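Local coordinates for protein valine-pyruvate aminotransferase (Salmonella typhimurium, PDB 3G7Q) that probably catalyses the pyridoxal 5'-phosphate-dependent transfer of an amino group from L-valine to pyruvate, giving L-alanine and 3-methyl-2-oxobutanoate, at residues E329-I333 with L344-D348; R359-V365 with I405-E409. All coordinates share one frame; numbering follows the deposited sequence.

Interaction 1: residues E329-I333 with L344-D348; sequences ERCLI and LWFKD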
loop_
_atom_site.group_PDB
_atom_site.type_symbol
_atom_site.label_atom_id
_atom_site.label_comp_id
_atom_site.label_asym_id
_atom_site.label_seq_id
_atom_site.Cartn_x
_atom_site.Cartn_y
_atom_site.Cartn_z
ATOM N N GLU A 329 -26.516 34.482 8.145
ATOM C CA GLU A 329 -25.738 35.731 8.140
ATOM C C GLU A 329 -24.294 35.522 8.589
ATOM O O GLU A 329 -23.466 36.376 8.330
ATOM C CB GLU A 329 -26.400 36.831 9.010
ATOM C CG GLU A 329 -27.789 37.140 8.417
ATOM C CD GLU A 329 -28.436 38.417 8.886
ATOM O OE1 GLU A 329 -28.028 38.965 9.923
ATOM O OE2 GLU A 329 -29.400 38.855 8.204
ATOM N N ARG A 330 -24.012 34.405 9.254
ATOM C CA ARG A 330 -22.666 34.106 9.748
ATOM C C ARG A 330 -22.128 32.732 9.334
ATOM O O ARG A 330 -20.970 32.434 9.608
ATOM C CB ARG A 330 -22.666 34.222 11.270
ATOM C CG ARG A 330 -22.944 35.636 11.774
ATOM C CD ARG A 330 -21.807 36.535 11.498
ATOM N NE ARG A 330 -22.013 37.859 12.072
ATOM C CZ ARG A 330 -22.487 38.925 11.439
ATOM N NH1 ARG A 330 -22.841 38.890 10.163
ATOM N NH2 ARG A 330 -22.593 40.067 12.108
ATOM N N CYS A 331 -22.972 31.883 8.739
ATOM C CA CYS A 331 -22.521 30.571 8.255
ATOM C C CYS A 331 -23.431 29.979 7.192
ATOM O O CYS A 331 -24.589 29.649 7.473
ATOM C CB CYS A 331 -22.422 29.606 9.440
ATOM S SG CYS A 331 -21.703 27.963 9.022
ATOM N N LEU A 332 -22.919 29.878 5.968
ATOM C CA LEU A 332 -23.602 29.188 4.882
ATOM C C LEU A 332 -23.026 27.760 4.856
ATOM O O LEU A 332 -21.823 27.562 5.017
ATOM C CB LEU A 332 -23.423 29.886 3.552
ATOM C CG LEU A 332 -24.013 31.301 3.477
ATOM C CD1 LEU A 332 -23.686 32.002 2.165
ATOM C CD2 LEU A 332 -25.533 31.260 3.679
ATOM N N ILE A 333 -23.895 26.789 4.642
ATOM C CA ILE A 333 -23.527 25.379 4.696
ATOM C C ILE A 333 -23.714 24.787 3.317
ATOM O O ILE A 333 -24.786 24.899 2.731
ATOM C CB ILE A 333 -24.423 24.650 5.709
ATOM C CG1 ILE A 333 -24.287 25.268 7.121
ATOM C CG2 ILE A 333 -24.072 23.145 5.766
ATOM C CD1 ILE A 333 -25.318 24.701 8.166
ATOM N N LEU A 344 -18.407 24.581 5.601
ATOM C CA LEU A 344 -18.920 25.823 6.155
ATOM C C LEU A 344 -18.274 27.014 5.478
ATOM O O LEU A 344 -17.047 27.110 5.444
ATOM C CB LEU A 344 -18.637 25.889 7.651
ATOM C CG LEU A 344 -19.051 24.633 8.463
ATOM C CD1 LEU A 344 -18.698 24.799 9.957
ATOM C CD2 LEU A 344 -20.519 24.262 8.237
ATOM N N TRP A 345 -19.111 27.911 4.957
ATOM C CA TRP A 345 -18.681 29.145 4.324
ATOM C C TRP A 345 -19.129 30.316 5.201
ATOM O O TRP A 345 -20.313 30.614 5.262
ATOM C CB TRP A 345 -19.240 29.248 2.912
ATOM C CG TRP A 345 -18.997 30.549 2.207
ATOM C CD1 TRP A 345 -17.970 31.439 2.419
ATOM C CD2 TRP A 345 -19.747 31.062 1.093
ATOM N NE1 TRP A 345 -18.089 32.508 1.550
ATOM C CE2 TRP A 345 -19.166 32.296 0.727
ATOM C CE3 TRP A 345 -20.858 30.605 0.384
ATOM C CZ2 TRP A 345 -19.666 33.077 -0.315
ATOM C CZ3 TRP A 345 -21.371 31.411 -0.654
ATOM C CH2 TRP A 345 -20.774 32.635 -0.969
ATOM N N PHE A 346 -18.167 30.947 5.870
ATOM C CA PHE A 346 -18.401 32.076 6.769
ATOM C C PHE A 346 -18.380 33.283 5.867
ATOM O O PHE A 346 -17.372 33.976 5.713
ATOM C CB PHE A 346 -17.343 32.098 7.876
ATOM C CG PHE A 346 -17.245 30.789 8.620
ATOM C CD1 PHE A 346 -18.331 30.298 9.339
ATOM C CD2 PHE A 346 -16.081 30.023 8.578
ATOM C CE1 PHE A 346 -18.242 29.106 10.013
ATOM C CE2 PHE A 346 -16.000 28.826 9.262
ATOM C CZ PHE A 346 -17.073 28.360 9.969
ATOM N N LYS A 347 -19.516 33.529 5.216
ATOM C CA LYS A 347 -19.526 34.501 4.103
ATOM C C LYS A 347 -19.066 35.887 4.536
ATOM O O LYS A 347 -19.539 36.417 5.517
ATOM C CB LYS A 347 -20.889 34.557 3.389
ATOM C CG LYS A 347 -20.920 35.502 2.166
ATOM C CD LYS A 347 -22.156 35.303 1.256
ATOM C CE LYS A 347 -22.072 36.216 0.007
ATOM N NZ LYS A 347 -22.120 37.648 0.393
ATOM N N ASP A 348 -18.081 36.404 3.809
ATOM C CA ASP A 348 -17.488 37.720 4.073
ATOM C C ASP A 348 -16.812 37.827 5.461
ATOM O O ASP A 348 -16.628 38.940 5.970
ATOM C CB ASP A 348 -18.516 38.853 3.865
ATOM C CG ASP A 348 -19.127 38.834 2.479
ATOM O OD1 ASP A 348 -18.419 38.546 1.490
ATOM O OD2 ASP A 348 -20.326 39.087 2.389
#
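Arg330 meets Phe346 through its backbone: its carbonyl O lies in the plane of the Phe346 ring, at the edge, 3.4 Å from CD1, while its guanidinium turns back to the carbonyl of Glu329 and its side chain makes a cation-pi contact with Trp414. Cys331 follows with its sulfur anti to the backbone N (chi1 -174°), a setting that brings SG against two residues of the other segment. SG stands 3.8 Å from Phe346 CE1, an oblique sulfur-aromatic approach well off the ring normal, and 3.9 Å from Leu344 CB. At Leu332 the backbones pair: Leu332 N donates to Trp345 O at 2.8 Å, and Trp345 N returns a nearly straight bond to Leu332 O at 2.7 Å, with an N-H...O angle of 174°. The side chains of these two residues lie next to each other and point the same way, so that Leu332 CD1 makes an off-centre CH-pi contact with the six-membered ring of Trp345, 3.6 Å from CE3. The same methyl touches Lys347 CD, and Lys347 CB lies above the indole plane, offset toward its rim. The Trp345 NE1 is held by Gln386. Ile333 then forms the next, non-hydrogen-bonded pair with Leu344, its CG1 4.1 Å from Leu344 CD2 on the face that carries both residues and packs on Ile322 of helix 299-325. The arrangement is that of an antiparallel beta hairpin, strands 332-334 and 341-345, in the middle of the six-stranded mixed sheet of this member of the class I and II aminotransferase family.

Interaction 2: residues R359-V365 with I405-E409; sequences RLKARGV and ILAEE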
loop_
_atom_site.group_PDB
_atom_site.type_symbol
_atom_site.label_atom_id
_atom_site.label_comp_id
_atom_site.label_asym_id
_atom_site.label_seq_id
_atom_site.Cartn_x
_atom_site.Cartn_y
_atom_site.Cartn_z
ATOM N N ARG A 359 -7.227 30.231 16.257
ATOM C CA ARG A 359 -8.043 30.627 17.414
ATOM C C ARG A 359 -8.856 29.471 17.979
ATOM O O ARG A 359 -9.011 29.352 19.205
ATOM C CB ARG A 359 -8.943 31.796 17.041
ATOM C CG ARG A 359 -8.118 33.040 16.825
ATOM C CD ARG A 359 -8.959 34.208 16.496
ATOM N NE ARG A 359 -8.145 35.405 16.265
ATOM C CZ ARG A 359 -8.668 36.580 15.966
ATOM N NH1 ARG A 359 -9.983 36.708 15.891
ATOM N NH2 ARG A 359 -7.876 37.623 15.763
ATOM N N LEU A 360 -9.403 28.661 17.084
ATOM C CA LEU A 360 -10.146 27.447 17.463
ATOM C C LEU A 360 -9.194 26.433 18.119
ATOM O O LEU A 360 -9.486 25.871 19.165
ATOM C CB LEU A 360 -10.778 26.848 16.242
ATOM C CG LEU A 360 -11.919 27.632 15.583
ATOM C CD1 LEU A 360 -12.363 27.002 14.245
ATOM C CD2 LEU A 360 -13.088 27.693 16.532
ATOM N N LYS A 361 -8.052 26.213 17.490
ATOM C CA LYS A 361 -7.058 25.283 18.011
ATOM C C LYS A 361 -6.646 25.649 19.429
ATOM O O LYS A 361 -6.528 24.775 20.289
ATOM C CB LYS A 361 -5.829 25.268 17.101
ATOM C CG LYS A 361 -4.727 24.311 17.584
ATOM C CD LYS A 361 -3.716 24.037 16.489
ATOM C CE LYS A 361 -2.618 25.032 16.472
ATOM N NZ LYS A 361 -1.661 24.744 17.600
ATOM N N ALA A 362 -6.436 26.938 19.683
ATOM C CA ALA A 362 -6.050 27.407 21.025
ATOM C C ALA A 362 -7.125 27.074 22.061
ATOM O O ALA A 362 -6.828 27.011 23.251
ATOM C CB ALA A 362 -5.789 28.914 21.018
ATOM N N ARG A 363 -8.366 26.914 21.608
ATOM C CA ARG A 363 -9.477 26.534 22.468
ATOM C C ARG A 363 -9.872 25.065 22.376
ATOM O O ARG A 363 -10.938 24.690 22.849
ATOM C CB ARG A 363 -10.668 27.421 22.169
ATOM C CG ARG A 363 -10.358 28.872 22.431
ATOM C CD ARG A 363 -11.567 29.735 22.405
ATOM N NE ARG A 363 -12.507 29.407 23.473
ATOM C CZ ARG A 363 -13.767 29.818 23.508
ATOM N NH1 ARG A 363 -14.260 30.564 22.526
ATOM N NH2 ARG A 363 -14.552 29.454 24.504
ATOM N N GLY A 364 -9.037 24.244 21.758
ATOM C CA GLY A 364 -9.254 22.806 21.708
ATOM C C GLY A 364 -10.145 22.262 20.632
ATOM O O GLY A 364 -10.597 21.117 20.727
ATOM N N VAL A 365 -10.393 23.066 19.595
ATOM C CA VAL A 365 -11.273 22.679 18.496
ATOM C C VAL A 365 -10.474 22.660 17.193
ATOM O O VAL A 365 -9.801 23.638 16.847
ATOM C CB VAL A 365 -12.469 23.656 18.358
ATOM C CG1 VAL A 365 -13.353 23.289 17.175
ATOM C CG2 VAL A 365 -13.296 23.703 19.644
ATOM N N ILE A 405 -18.022 26.963 20.544
ATOM C CA ILE A 405 -16.731 27.668 20.503
ATOM C C ILE A 405 -16.579 28.355 19.134
ATOM O O ILE A 405 -16.194 29.533 19.056
ATOM C CB ILE A 405 -15.573 26.702 20.805
ATOM C CG1 ILE A 405 -15.587 26.338 22.311
ATOM C CG2 ILE A 405 -14.217 27.288 20.399
ATOM C CD1 ILE A 405 -14.641 25.209 22.676
ATOM N N LEU A 406 -16.896 27.630 18.074
ATOM C CA LEU A 406 -16.868 28.210 16.728
ATOM C C LEU A 406 -17.693 29.491 16.659
ATOM O O LEU A 406 -17.220 30.515 16.180
ATOM C CB LEU A 406 -17.373 27.205 15.677
ATOM C CG LEU A 406 -17.533 27.710 14.221
ATOM C CD1 LEU A 406 -16.213 28.158 13.604
ATOM C CD2 LEU A 406 -18.234 26.648 13.306
ATOM N N ALA A 407 -18.940 29.439 17.115
ATOM C CA ALA A 407 -19.803 30.611 17.083
ATOM C C ALA A 407 -19.219 31.749 17.896
ATOM O O ALA A 407 -19.338 32.913 17.514
ATOM C CB ALA A 407 -21.229 30.243 17.553
ATOM N N GLU A 408 -18.615 31.444 19.041
ATOM C CA GLU A 408 -17.974 32.501 19.830
ATOM C C GLU A 408 -16.826 33.181 19.075
ATOM O O GLU A 408 -16.680 34.390 19.140
ATOM C CB GLU A 408 -17.457 31.950 21.156
ATOM C CG GLU A 408 -18.567 31.618 22.147
ATOM C CD GLU A 408 -18.072 30.882 23.372
ATOM O OE1 GLU A 408 -16.863 30.704 23.507
ATOM O OE2 GLU A 408 -18.898 30.489 24.208
ATOM N N GLU A 409 -16.040 32.392 18.348
ATOM C CA GLU A 409 -14.893 32.912 17.582
ATOM C C GLU A 409 -15.338 33.676 16.336
ATOM O O GLU A 409 -14.711 34.665 15.980
ATOM C CB GLU A 409 -13.909 31.780 17.261
ATOM C CG GLU A 409 -13.240 31.224 18.517
ATOM C CD GLU A 409 -12.596 32.289 19.373
ATOM O OE1 GLU A 409 -11.889 33.188 18.834
ATOM O OE2 GLU A 409 -12.805 32.249 20.607
HETATM O O HOH W 1 -12.068 34.779 16.639
HETATM O O HOH W 2 -17.594 29.022 26.077
#
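A helix C-terminus closed by a Schellman motif packs here against the middle of the C-terminal helix 396-416. Helix 353-362 ends with Val365 N bonded to Leu360 O at 3.0 Å, Gly364 N bonded to Lys361 O, and Gly364, at positive phi, as the C-prime residue. Just before that glycine, Arg363 reaches across to form a salt-bridge network with Glu408 and Glu409. NH1 and NH2 both grip a single oxygen, Glu408 OE1, end-on and almost exactly in the guanidinium plane, each at 2.8 Å; the carboxylate is turned only 12° from that plane. NH1 also meets the anti lone pair of Glu409 OE2 at 2.9 Å, and this second carboxylate stands steeply to the guanidinium, 79° away. The bend at chi3 of Arg363 (64°) turns the guanidinium across helix 396-416, where Ile405 CG2 lies over one of its faces, offset toward the rim. The other oxygen of Glu409, OE1, is joined to Arg359 NH1 through a bridging water that also donates to Glu409 O, while Arg359 NH1 has its salt bridge with the terminal carboxylate of Gly417. Beneath the charges, Leu360 CD2 touches Leu406 CA at 3.8 Å, and Val365 CG2 fits against Ile405 CD1 at 3.6 Å. Leu406 and Glu409 also pack on Leu356, one turn before Leu360 in helix 353-362, and strand 365-366, entered directly after the turn, pairs in parallel with strand 34-35.

Along the chain the two contacts follow in series and neither nests nor crosses. Helix 299-325 leads into interaction 1, which closes a hairpin, ten residues lying between the segments, six of them in the connection from strand 332-334 to strand 341-345. Soon afterwards helix 353-362 begins, and its end opens interaction 2, a much longer closure of 39 residues that runs on through strand 365-366 and takes in strands 368-369 and 387-391 before helix 396-416 returns. Their centres are 16 Å apart, yet they meet directly: Leu406 packs CD1 on Phe346 CZ at 3.7 Å and CD2 on Leu344 CD1 at 3.9 Å. Helix 396-416 thus joins the hairpin to helix 353-362.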